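Local coordinates for N-isopropylammelide isopropylaminohydrolase (Burkholderia multivorans ATCC 17616, PDB 6NBO), which is a zinc-containing member of the amidohydrolase family, built round a TIM-barrel core, at residues Asp189-Glu194 / Gly226-Asp231; Asp231-Arg236 / Val246-Ala251. All coordinates share one frame; numbering follows the deposited sequence. Where two conformers were deposited one is given.

Contact 1 of 2, residues Asp189-Glu194 / Gly226-Asp231; sequences DPCAIE and GAYSLD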
loop_
_atom_site.group_PDB
_atom_site.type_symbol
_atom_site.label_atom_id
_atom_site.label_comp_id
_atom_site.label_asym_id
_atom_site.label_seq_id
_atom_site.Cartn_x
_atom_site.Cartn_y
_atom_site.Cartn_z
ATOM N N ASP A 189 6.616 14.109 9.891
ATOM C CA ASP A 189 6.473 15.505 10.306
ATOM C C ASP A 189 7.751 16.119 10.867
ATOM O O ASP A 189 7.890 16.306 12.088
ATOM C CB ASP A 189 5.331 15.595 11.305
ATOM C CG ASP A 189 4.039 15.017 10.740
ATOM O OD1 ASP A 189 3.927 14.916 9.495
ATOM O OD2 ASP A 189 3.140 14.663 11.525
ATOM N N PRO A 190 8.685 16.487 9.986
ATOM C CA PRO A 190 9.978 17.011 10.450
ATOM C C PRO A 190 9.848 18.272 11.286
ATOM O O PRO A 190 10.704 18.525 12.142
ATOM C CB PRO A 190 10.733 17.279 9.136
ATOM C CG PRO A 190 10.072 16.361 8.130
ATOM C CD PRO A 190 8.622 16.358 8.521
ATOM N N CYS A 191 8.800 19.069 11.076
ATOM C CA CYS A 191 8.560 20.233 11.924
ATOM C C CYS A 191 7.702 19.886 13.139
ATOM O O CYS A 191 8.114 20.105 14.280
ATOM C CB CYS A 191 7.881 21.356 11.126
ATOM S SG CYS A 191 8.945 22.212 9.951
ATOM N N ALA A 192 6.499 19.364 12.902
ATOM C CA ALA A 192 5.508 19.267 13.974
ATOM C C ALA A 192 5.894 18.224 15.014
ATOM O O ALA A 192 5.621 18.397 16.209
ATOM C CB ALA A 192 4.132 18.940 13.389
ATOM N N ILE A 193 6.495 17.123 14.591
ATOM C CA ILE A 193 6.882 16.055 15.510
ATOM C C ILE A 193 8.348 16.170 15.908
ATOM O O ILE A 193 8.674 16.188 17.092
ATOM C CB ILE A 193 6.566 14.676 14.892
ATOM C CG1 ILE A 193 5.049 14.474 14.792
ATOM C CG2 ILE A 193 7.213 13.553 15.723
ATOM C CD1 ILE A 193 4.363 14.308 16.131
ATOM N N GLU A 194 9.251 16.290 14.935
ATOM C CA GLU A 194 10.676 16.256 15.267
ATOM C C GLU A 194 11.197 17.570 15.848
ATOM O O GLU A 194 12.191 17.549 16.580
ATOM C CB GLU A 194 11.496 15.871 14.037
ATOM C CG GLU A 194 11.123 14.483 13.464
ATOM C CD GLU A 194 11.566 13.332 14.364
ATOM O OE1 GLU A 194 12.260 13.576 15.372
ATOM O OE2 GLU A 194 11.217 12.176 14.055
ATOM N N GLY A 226 3.785 22.206 6.157
ATOM C CA GLY A 226 3.947 20.994 5.363
ATOM C C GLY A 226 4.675 21.249 4.054
ATOM O O GLY A 226 5.511 20.448 3.627
ATOM N N ALA A 227 4.382 22.380 3.408
ATOM C CA ALA A 227 5.068 22.710 2.161
ATOM C C ALA A 227 6.558 22.919 2.396
ATOM O O ALA A 227 7.387 22.533 1.563
ATOM C CB ALA A 227 4.448 23.954 1.529
ATOM N N TYR A 228 6.912 23.539 3.522
ATOM C CA TYR A 228 8.314 23.695 3.882
ATOM C C TYR A 228 8.993 22.341 4.072
ATOM O O TYR A 228 10.092 22.109 3.556
ATOM C CB TYR A 228 8.436 24.541 5.150
ATOM C CG TYR A 228 9.813 24.489 5.775
ATOM C CD1 TYR A 228 10.840 25.324 5.335
ATOM C CD2 TYR A 228 10.092 23.581 6.784
ATOM C CE1 TYR A 228 12.109 25.260 5.906
ATOM C CE2 TYR A 228 11.338 23.502 7.343
ATOM C CZ TYR A 228 12.342 24.337 6.910
ATOM O OH TYR A 228 13.582 24.226 7.489
ATOM N N SER A 229 8.371 21.441 4.843
ATOM C CA SER A 229 8.989 20.144 5.081
ATOM C C SER A 229 9.129 19.362 3.785
ATOM O O SER A 229 10.161 18.723 3.548
ATOM C CB SER A 229 8.171 19.336 6.092
ATOM O OG SER A 229 8.290 19.871 7.391
ATOM N N LEU A 230 8.091 19.390 2.948
ATOM C CA LEU A 230 8.147 18.707 1.656
ATOM C C LEU A 230 9.295 19.231 0.801
ATOM O O LEU A 230 10.026 18.451 0.176
ATOM C CB LEU A 230 6.811 18.873 0.927
ATOM C CG LEU A 230 6.670 18.130 -0.407
ATOM C CD1 LEU A 230 7.108 16.661 -0.276
ATOM C CD2 LEU A 230 5.241 18.223 -0.927
ATOM N N ASP A 231 9.479 20.552 0.767
ATOM C CA ASP A 231 10.593 21.117 0.011
ATOM C C ASP A 231 11.926 20.586 0.517
ATOM O O ASP A 231 12.808 20.242 -0.280
ATOM C CB ASP A 231 10.567 22.642 0.087
ATOM C CG ASP A 231 11.817 23.268 -0.512
ATOM O OD1 ASP A 231 12.045 23.093 -1.718
ATOM O OD2 ASP A 231 12.582 23.914 0.226
#
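Beyond the C-terminal end of barrel strand 184-188, the connecting loop lays Pro190 and Cys191 against Tyr228 and Ser229 of helix 223-239. Ser229 is the central piece. Its OG lies over a face of the Pro190 ring, nearest CD at 3.7 Å, while Ser229 CB sits on the CD-CG side of that ring, 3.9 Å from Pro190 CD. Cys191 covers the other part of the approach: its SG is 3.5 Å from Ser229 OG and 3.6 Å from Tyr228 CD2. The sulfur meets the tyrosine ring obliquely, 71° off the ring normal and 4.7 Å from Cys191 SG to the Tyr228 ring centroid, a cysteine sulfur-aromatic contact. With CG anti to the backbone N (chi1 167°), Tyr228 swings its ring out from the helix, and the CD2 side reaches the sulfur.

The polar end of Ser229 is hydrogen-bonded to Glu221, whose carboxylate also takes the backbone N-H groups of Cys191 and Ala192. That one glutamate thus holds both loop and helix next to this contact. Within the loop, Asp189 O accepts both Ile193 N, at 3.0 Å, and Glu194 N, closing a compact helical turn. Such a loop, leaving a strand and leaning on the helix of the next strand-helix pair, belongs to the C-terminal rim of a TIM barrel.

Contact 2 of 2, residues Asp231-Arg236 / Val246-Ala251; sequences DLILQR and VTISHA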
loop_
_atom_site.group_PDB
_atom_site.type_symbol
_atom_site.label_atom_id
_atom_site.label_comp_id
_atom_site.label_asym_id
_atom_site.label_seq_id
_atom_site.Cartn_x
_atom_site.Cartn_y
_atom_site.Cartn_z
ATOM N N ASP A 231 9.479 20.552 0.767
ATOM C CA ASP A 231 10.593 21.117 0.011
ATOM C C ASP A 231 11.926 20.586 0.517
ATOM O O ASP A 231 12.808 20.242 -0.280
ATOM C CB ASP A 231 10.567 22.642 0.087
ATOM C CG ASP A 231 11.817 23.268 -0.512
ATOM O OD1 ASP A 231 12.045 23.093 -1.718
ATOM O OD2 ASP A 231 12.582 23.914 0.226
ATOM N N LEU A 232 12.092 20.534 1.845
ATOM C CA LEU A 232 13.313 19.983 2.430
ATOM C C LEU A 232 13.533 18.546 1.983
ATOM O O LEU A 232 14.646 18.169 1.595
ATOM C CB LEU A 232 13.250 20.041 3.959
ATOM C CG LEU A 232 13.512 21.360 4.677
ATOM C CD1 LEU A 232 13.492 21.115 6.177
ATOM C CD2 LEU A 232 14.851 21.934 4.250
ATOM N N ILE A 233 12.484 17.727 2.051
ATOM C CA ILE A 233 12.581 16.322 1.668
ATOM C C ILE A 233 12.982 16.190 0.200
ATOM O O ILE A 233 13.864 15.398 -0.156
ATOM C CB ILE A 233 11.247 15.619 1.963
ATOM C CG1 ILE A 233 11.049 15.502 3.479
ATOM C CG2 ILE A 233 11.188 14.256 1.282
ATOM C CD1 ILE A 233 9.606 15.277 3.892
ATOM N N LEU A 234 12.340 16.971 -0.673
ATOM C CA LEU A 234 12.644 16.888 -2.100
ATOM C C LEU A 234 14.055 17.390 -2.402
ATOM O O LEU A 234 14.740 16.845 -3.277
ATOM C CB LEU A 234 11.606 17.681 -2.899
ATOM C CG LEU A 234 10.156 17.183 -2.783
ATOM C CD1 LEU A 234 9.209 18.096 -3.537
ATOM C CD2 LEU A 234 10.033 15.752 -3.288
ATOM N N GLN A 235 14.501 18.440 -1.704
ATOM C CA GLN A 235 15.879 18.908 -1.857
ATOM C C GLN A 235 16.872 17.795 -1.563
ATOM O O GLN A 235 17.826 17.574 -2.318
ATOM C CB GLN A 235 16.152 20.081 -0.919
ATOM C CG GLN A 235 15.595 21.404 -1.336
ATOM C CD GLN A 235 16.231 22.520 -0.526
ATOM O OE1 GLN A 235 17.439 22.509 -0.290
ATOM N NE2 GLN A 235 15.423 23.470 -0.078
ATOM N N ARG A 236 16.676 17.105 -0.440
ATOM C CA ARG A 236 17.581 16.032 -0.058
ATOM C C ARG A 236 17.497 14.875 -1.049
ATOM O O ARG A 236 18.521 14.287 -1.421
ATOM C CB ARG A 236 17.246 15.565 1.363
ATOM C CG ARG A 236 18.422 14.989 2.118
ATOM C CD ARG A 236 19.410 16.088 2.504
ATOM N NE ARG A 236 20.701 15.536 2.906
ATOM C CZ ARG A 236 21.827 15.686 2.213
ATOM N NH1 ARG A 236 22.954 15.142 2.654
ATOM N NH2 ARG A 236 21.835 16.392 1.087
ATOM N N VAL A 246 11.793 7.677 -2.923
ATOM C CA VAL A 246 11.121 8.379 -1.831
ATOM C C VAL A 246 9.625 8.431 -2.114
ATOM O O VAL A 246 9.204 8.707 -3.241
ATOM C CB VAL A 246 11.701 9.799 -1.640
ATOM C CG1 VAL A 246 10.867 10.603 -0.622
ATOM C CG2 VAL A 246 13.147 9.714 -1.184
ATOM N N THR A 247 8.826 8.144 -1.088
ATOM C CA THR A 247 7.375 8.208 -1.128
ATOM C C THR A 247 6.926 9.160 -0.029
ATOM O O THR A 247 7.490 9.153 1.077
ATOM C CB THR A 247 6.773 6.799 -0.913
ATOM O OG1 THR A 247 7.239 5.928 -1.948
ATOM C CG2 THR A 247 5.244 6.810 -0.904
ATOM N N ILE A 248 5.936 9.993 -0.335
ATOM C CA ILE A 248 5.309 10.866 0.655
ATOM C C ILE A 248 3.929 10.313 0.958
ATOM O O ILE A 248 3.079 10.238 0.063
ATOM C CB ILE A 248 5.184 12.316 0.158
ATOM C CG1 ILE A 248 6.501 12.788 -0.458
ATOM C CG2 ILE A 248 4.736 13.214 1.330
ATOM C CD1 ILE A 248 7.636 12.878 0.536
ATOM N N SER A 249 3.685 9.949 2.217
ATOM C CA SER A 249 2.368 9.455 2.603
ATOM C C SER A 249 1.519 10.585 3.173
ATOM O O SER A 249 2.010 11.414 3.945
ATOM C CB SER A 249 2.489 8.328 3.629
ATOM O OG SER A 249 2.917 7.114 3.009
ATOM N N HIS A 250 0.232 10.581 2.796
ATOM C CA HIS A 250 -0.821 11.495 3.235
ATOM C C HIS A 250 -0.710 12.832 2.506
ATOM O O HIS A 250 -1.535 13.129 1.635
ATOM C CB HIS A 250 -0.799 11.651 4.757
ATOM C CG HIS A 250 -0.923 10.344 5.480
ATOM N ND1 HIS A 250 -1.834 9.376 5.107
ATOM C CD2 HIS A 250 -0.225 9.823 6.517
ATOM C CE1 HIS A 250 -1.707 8.326 5.899
ATOM N NE2 HIS A 250 -0.741 8.571 6.767
ATOM N N ALA A 251 0.307 13.632 2.828
ATOM C CA ALA A 251 0.603 14.849 2.072
ATOM C C ALA A 251 -0.591 15.798 2.038
ATOM O O ALA A 251 -0.874 16.422 1.011
ATOM C CB ALA A 251 1.066 14.514 0.654
#
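Ile233 drives its CG2 methyl from helix 223-239 toward the strand, where it meets Val246 and Ile248 together. Ile248 CD1 is the nearer partner, 3.9 Å from Ile233 CG2; Val246 CG1 is 4.1 Å from that same methyl. The two strand methyls also lie near each other, with Val246 CG1 4.1 Å from Ile248 CD1, so the three carbons form an almost equilateral triangle, the helix supplying one corner and the strand two. The isoleucine crosses both strand side chains at a slant instead of running alongside them. Ile248 reaches this place through a bend in its chain: a chi2 of -65° folds CD1 back from the extended form, and the methyl swings toward Val246 and the helix.

Strand 215-219, helix 223-239 and strand 246-250 make up one beta-alpha-beta unit of the TIM barrel, and this contact is where the helix sits on the second strand. Leu217 of the first strand also touches the Ile233 side chain, so this residue meets both strands of the unit. Val246 and Ile248 face the helix. Their neighbours Thr247 and Ser249 carry polar groups instead: Thr247 is hydrogen-bonded to Arg124, and Ser249 to both Asp216 and the zinc ligand His65. At the strand's end His250 binds zinc together with Asp304.

On the helix, one turn apart, Gln235 NE2 donates to Asp231 OD2 over 2.9 Å with an N-H...O angle of 148°. The amide brings the acceptor nearly into its own plane but approaches the carboxylate from 37° above that group's plane. Asp231 OD1 is engaged by Arg268 in a salt bridge.

How the contacts relate
Both contacts use helix 223-239, and Asp231 is common to them; their centres lie about 9 Å apart. Contact 2 is fully buried, with methyl groups alone meeting where the helix lies on strand 246-250. Contact 1 is partly buried, at the rim: it mixes a proline ring, a sulfur, a hydroxyl and the exposed Tyr228, and has Glu221 bonded to both Ser229 of the helix and the backbone of the loop. The two meet directly, since Leu230 CD1 of the helix in contact 1 packs 3.9 Å from Ile248 CD1 in contact 2. One helix therefore turns different sides to a strand of its own beta-alpha-beta unit and to the loop following strand 184-188.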